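Local coordinates for protein 3-phosphoshikimate 1-carboxyvinyltransferase (Streptomyces sviceus, PDB 7M0O) that probably transfers the enolpyruvyl group of phosphoenolpyruvate to the 5-hydroxyl of shikimate-3-phosphate, a step of the pathway to chorismate and the aromatic amino acids, at residues 137-149 and 163-175. Sequence-based numbering, arbitrary orientation.
Sequences RAAGVEGGEVTLD and LGPLTRQGLRIRV
The carboxylate of Glu142 is gripped through both oxygens. OE1 forms a salt bridge with Arg168 NE, weakly supported by NH2; its 2.5 Å is shorter than usual and should be read with caution. Gln169 NE2 donates to Glu142 OE2 at 2.8 Å, keeping the oxygen almost in its amide plane. A bend at chi2 (64°) turns the glutamate chain back to lie alongside Gln169, yet it crosses Arg168 at about a right angle. A long, flexible arginine suits its place: its guanidinium packs one face over the Val141–Glu142 peptide and sends NH1 to Ala139 O at 3.2 Å. Were Glu142 replaced by an alanine, Arg168 would probably lose its countercharge here and the Gln169 amide would be set free to turn. Gly143 suits its backbone angles, which would press a CB against the preceding carbonyl and into Gly170 O, the acceptor for Gly144 N at 2.7 Å. From here strands 144-147 and 171-174 run parallel, with Arg174 N reaching Val146 O nearly straight (176°). On the face carrying Glu145, Arg172, Thr147 and Arg174, long charged chains suit the partly exposed surface; single waters join Glu145 OE2 to Arg172 NE and to Arg174 NH2. On the other face, branched Val146 and Ile173 meet through their CG1 atoms at 4.0 Å. This is a beta-alpha-beta unit, with Ile173 touching connecting helix 155-163 and Val146 helix 110-118; strand 144-147 is outermost in its sheet, and strand 171-174 pairs with antiparallel strand 204-207.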
loop_
_atom_site.group_PDB
_atom_site.type_symbol
_atom_site.label_atom_id
_atom_site.label_comp_id
_atom_site.label_asym_id
_atom_site.label_seq_id
_atom_site.Cartn_x
_atom_site.Cartn_y
_atom_site.Cartn_z
ATOM N N ARG A 137 1.308 6.711 -29.528
ATOM C CA ARG A 137 1.429 7.927 -30.335
ATOM C C ARG A 137 0.497 8.963 -29.721
ATOM O O ARG A 137 -0.671 9.080 -30.096
ATOM C CB ARG A 137 1.098 7.636 -31.791
ATOM C CG ARG A 137 2.106 6.676 -32.447
ATOM C CD ARG A 137 1.543 5.976 -33.692
ATOM N NE ARG A 137 2.575 5.311 -34.494
ATOM C CZ ARG A 137 3.025 4.072 -34.293
ATOM N NH1 ARG A 137 2.541 3.335 -33.305
ATOM N NH2 ARG A 137 3.964 3.562 -35.087
ATOM N N ALA A 138 1.023 9.707 -28.747
ATOM C CA ALA A 138 0.216 10.552 -27.874
ATOM C C ALA A 138 -0.083 11.907 -28.512
ATOM O O ALA A 138 0.773 12.503 -29.175
ATOM C CB ALA A 138 0.950 10.753 -26.539
ATOM N N ALA A 139 -1.307 12.394 -28.287
ATOM C CA ALA A 139 -1.714 13.743 -28.678
ATOM C C ALA A 139 -2.721 14.290 -27.667
ATOM O O ALA A 139 -3.720 14.917 -28.037
ATOM C CB ALA A 139 -2.304 13.758 -30.088
ATOM N N GLY A 140 -2.470 14.056 -26.380
ATOM C CA GLY A 140 -3.406 14.413 -25.334
ATOM C C GLY A 140 -4.645 13.543 -25.287
ATOM O O GLY A 140 -4.854 12.694 -26.168
ATOM N N VAL A 141 -5.470 13.745 -24.257
ATOM C CA VAL A 141 -6.725 13.022 -24.069
ATOM C C VAL A 141 -7.843 14.042 -23.925
ATOM O O VAL A 141 -7.786 14.906 -23.041
ATOM C CB VAL A 141 -6.666 12.104 -22.838
ATOM C CG1 VAL A 141 -8.005 11.437 -22.634
ATOM C CG2 VAL A 141 -5.545 11.073 -22.999
ATOM N N GLU A 142 -8.859 13.942 -24.790
ATOM C CA GLU A 142 -9.962 14.899 -24.763
ATOM C C GLU A 142 -10.742 14.799 -23.463
ATOM O O GLU A 142 -10.998 15.809 -22.798
ATOM C CB GLU A 142 -10.885 14.667 -25.954
ATOM C CG GLU A 142 -11.986 15.726 -26.082
ATOM C CD GLU A 142 -11.430 17.128 -26.362
ATOM O OE1 GLU A 142 -10.350 17.246 -26.978
ATOM O OE2 GLU A 142 -12.081 18.121 -25.971
ATOM N N GLY A 143 -11.130 13.590 -23.086
ATOM C CA GLY A 143 -11.901 13.362 -21.885
ATOM C C GLY A 143 -13.315 12.898 -22.169
ATOM O O GLY A 143 -13.634 12.373 -23.237
ATOM N N GLY A 144 -14.178 13.096 -21.180
ATOM C CA GLY A 144 -15.552 12.634 -21.279
ATOM C C GLY A 144 -15.815 11.304 -20.600
ATOM O O GLY A 144 -15.101 10.932 -19.663
ATOM N N GLU A 145 -16.822 10.568 -21.064
ATOM C CA GLU A 145 -17.214 9.320 -20.413
ATOM C C GLU A 145 -16.279 8.177 -20.790
ATOM O O GLU A 145 -15.730 8.134 -21.894
ATOM C CB GLU A 145 -18.646 8.938 -20.789
ATOM C CG GLU A 145 -19.714 9.799 -20.153
ATOM C CD GLU A 145 -21.114 9.324 -20.495
ATOM O OE1 GLU A 145 -21.309 8.815 -21.617
ATOM O OE2 GLU A 145 -22.019 9.455 -19.642
ATOM N N VAL A 146 -16.096 7.246 -19.853
ATOM C CA VAL A 146 -15.415 5.982 -20.119
ATOM C C VAL A 146 -15.938 4.955 -19.121
ATOM O O VAL A 146 -16.259 5.294 -17.979
ATOM C CB VAL A 146 -13.880 6.143 -20.055
ATOM C CG1 VAL A 146 -13.439 6.648 -18.677
ATOM C CG2 VAL A 146 -13.166 4.846 -20.476
ATOM N N THR A 147 -16.062 3.709 -19.561
ATOM C CA THR A 147 -16.516 2.618 -18.705
ATOM C C THR A 147 -15.355 1.654 -18.506
ATOM O O THR A 147 -14.849 1.078 -19.475
ATOM C CB THR A 147 -17.729 1.901 -19.307
ATOM O OG1 THR A 147 -18.797 2.838 -19.500
ATOM C CG2 THR A 147 -18.210 0.787 -18.379
ATOM N N LEU A 148 -14.930 1.483 -17.258
ATOM C CA LEU A 148 -13.793 0.630 -16.940
ATOM C C LEU A 148 -14.286 -0.726 -16.457
ATOM O O LEU A 148 -15.201 -0.801 -15.628
ATOM C CB LEU A 148 -12.912 1.287 -15.876
ATOM C CG LEU A 148 -11.830 0.402 -15.263
ATOM C CD1 LEU A 148 -10.657 0.259 -16.206
ATOM C CD2 LEU A 148 -11.378 1.006 -13.965
ATOM N N ASP A 149 -13.677 -1.793 -16.972
ATOM C CA ASP A 149 -14.025 -3.137 -16.532
ATOM C C ASP A 149 -12.927 -3.719 -15.643
ATOM O O ASP A 149 -12.386 -4.791 -15.938
ATOM C CB ASP A 149 -14.288 -4.035 -17.743
ATOM C CG ASP A 149 -15.660 -3.793 -18.361
ATOM O OD1 ASP A 149 -16.677 -3.987 -17.654
ATOM O OD2 ASP A 149 -15.721 -3.399 -19.550
ATOM N N LEU A 163 -5.394 10.242 -14.230
ATOM C CA LEU A 163 -5.351 10.854 -15.563
ATOM C C LEU A 163 -6.343 12.007 -15.714
ATOM O O LEU A 163 -6.063 12.971 -16.450
ATOM C CB LEU A 163 -5.621 9.772 -16.618
ATOM C CG LEU A 163 -5.851 10.198 -18.076
ATOM C CD1 LEU A 163 -4.576 10.684 -18.696
ATOM C CD2 LEU A 163 -6.422 9.050 -18.899
ATOM N N GLY A 164 -7.494 11.923 -15.045
ATOM C CA GLY A 164 -8.599 12.828 -15.277
ATOM C C GLY A 164 -8.265 14.302 -15.420
ATOM O O GLY A 164 -8.683 14.947 -16.392
ATOM N N PRO A 165 -7.550 14.892 -14.456
ATOM C CA PRO A 165 -7.266 16.339 -14.537
ATOM C C PRO A 165 -6.297 16.713 -15.646
ATOM O O PRO A 165 -6.171 17.906 -15.950
ATOM C CB PRO A 165 -6.687 16.668 -13.148
ATOM C CG PRO A 165 -7.149 15.501 -12.248
ATOM C CD PRO A 165 -7.106 14.314 -13.172
ATOM N N LEU A 166 -5.594 15.748 -16.248
ATOM C CA LEU A 166 -4.757 16.031 -17.410
ATOM C C LEU A 166 -5.545 16.058 -18.711
ATOM O O LEU A 166 -5.004 16.503 -19.722
ATOM C CB LEU A 166 -3.633 14.995 -17.532
ATOM C CG LEU A 166 -2.933 14.722 -16.206
ATOM C CD1 LEU A 166 -1.812 13.685 -16.387
ATOM C CD2 LEU A 166 -2.369 16.006 -15.622
ATOM N N THR A 167 -6.786 15.582 -18.708
ATOM C CA THR A 167 -7.591 15.575 -19.915
ATOM C C THR A 167 -8.160 16.968 -20.173
ATOM O O THR A 167 -8.189 17.837 -19.293
ATOM C CB THR A 167 -8.724 14.558 -19.801
ATOM O OG1 THR A 167 -9.720 15.061 -18.900
ATOM C CG2 THR A 167 -8.196 13.218 -19.301
ATOM N N ARG A 168 -8.606 17.184 -21.413
ATOM C CA ARG A 168 -9.060 18.519 -21.779
ATOM C C ARG A 168 -10.424 18.843 -21.183
ATOM O O ARG A 168 -10.674 20.002 -20.833
ATOM C CB ARG A 168 -9.063 18.658 -23.302
ATOM C CG ARG A 168 -7.694 18.368 -23.886
ATOM C CD ARG A 168 -7.580 18.768 -25.349
ATOM N NE ARG A 168 -8.014 17.715 -26.271
ATOM C CZ ARG A 168 -7.235 16.758 -26.775
ATOM N NH1 ARG A 168 -5.947 16.674 -26.452
ATOM N NH2 ARG A 168 -7.750 15.875 -27.622
ATOM N N GLN A 169 -11.304 17.847 -21.047
ATOM C CA GLN A 169 -12.662 18.078 -20.569
ATOM C C GLN A 169 -12.973 17.400 -19.242
ATOM O O GLN A 169 -14.114 17.488 -18.780
ATOM C CB GLN A 169 -13.696 17.611 -21.609
ATOM C CG GLN A 169 -13.481 18.152 -23.037
ATOM C CD GLN A 169 -13.346 19.658 -23.080
ATOM O OE1 GLN A 169 -13.867 20.369 -22.211
ATOM N NE2 GLN A 169 -12.627 20.161 -24.090
ATOM N N GLY A 170 -12.000 16.734 -18.613
ATOM C CA GLY A 170 -12.270 15.919 -17.446
ATOM C C GLY A 170 -12.767 14.538 -17.833
ATOM O O GLY A 170 -12.986 14.220 -19.004
ATOM N N LEU A 171 -12.941 13.690 -16.822
ATOM C CA LEU A 171 -13.419 12.333 -17.040
ATOM C C LEU A 171 -14.682 12.053 -16.234
ATOM O O LEU A 171 -14.902 12.621 -15.153
ATOM C CB LEU A 171 -12.330 11.293 -16.675
ATOM C CG LEU A 171 -11.144 11.254 -17.644
ATOM C CD1 LEU A 171 -10.108 10.231 -17.124
ATOM C CD2 LEU A 171 -11.601 10.877 -19.046
ATOM N N ARG A 172 -15.512 11.173 -16.784
ATOM C CA ARG A 172 -16.632 10.549 -16.083
ATOM C C ARG A 172 -16.411 9.040 -16.186
ATOM O O ARG A 172 -16.768 8.424 -17.196
ATOM C CB ARG A 172 -17.973 10.979 -16.684
ATOM C CG ARG A 172 -18.404 12.395 -16.346
ATOM C CD ARG A 172 -19.803 12.686 -16.904
ATOM N NE ARG A 172 -20.847 11.953 -16.182
ATOM C CZ ARG A 172 -21.563 12.457 -15.181
ATOM N NH1 ARG A 172 -21.352 13.702 -14.767
ATOM N NH2 ARG A 172 -22.494 11.710 -14.591
ATOM N N ILE A 173 -15.811 8.453 -15.148
ATOM C CA ILE A 173 -15.397 7.053 -15.140
ATOM C C ILE A 173 -16.507 6.208 -14.521
ATOM O O ILE A 173 -16.770 6.297 -13.317
ATOM C CB ILE A 173 -14.081 6.865 -14.370
ATOM C CG1 ILE A 173 -13.008 7.814 -14.913
ATOM C CG2 ILE A 173 -13.640 5.401 -14.421
ATOM C CD1 ILE A 173 -11.820 8.076 -13.949
ATOM N N ARG A 174 -17.117 5.343 -15.328
ATOM C CA ARG A 174 -18.156 4.434 -14.862
ATOM C C ARG A 174 -17.545 3.090 -14.465
ATOM O O ARG A 174 -16.845 2.455 -15.264
ATOM C CB ARG A 174 -19.220 4.263 -15.948
ATOM C CG ARG A 174 -20.410 3.403 -15.542
ATOM C CD ARG A 174 -21.531 3.452 -16.589
ATOM N NE ARG A 174 -22.429 4.584 -16.365
ATOM C CZ ARG A 174 -22.640 5.567 -17.238
ATOM N NH1 ARG A 174 -22.023 5.564 -18.416
ATOM N NH2 ARG A 174 -23.471 6.557 -16.934
ATOM N N VAL A 175 -17.791 2.672 -13.224
ATOM C CA VAL A 175 -17.428 1.340 -12.764
ATOM C C VAL A 175 -18.654 0.619 -12.202
ATOM O O VAL A 175 -19.671 0.462 -12.878
ATOM C CB VAL A 175 -16.322 1.381 -11.700
ATOM C CG1 VAL A 175 -15.824 -0.028 -11.422
ATOM C CG2 VAL A 175 -15.181 2.302 -12.121
HETATM O O HOH W 1 -6.535 13.442 -28.248
HETATM O O HOH W 2 -4.192 15.570 -22.295
HETATM O O HOH W 3 -21.382 9.045 -17.197
HETATM O O HOH W 4 -24.160 7.574 -19.758
HETATM O O HOH W 5 -19.606 5.343 -19.591
#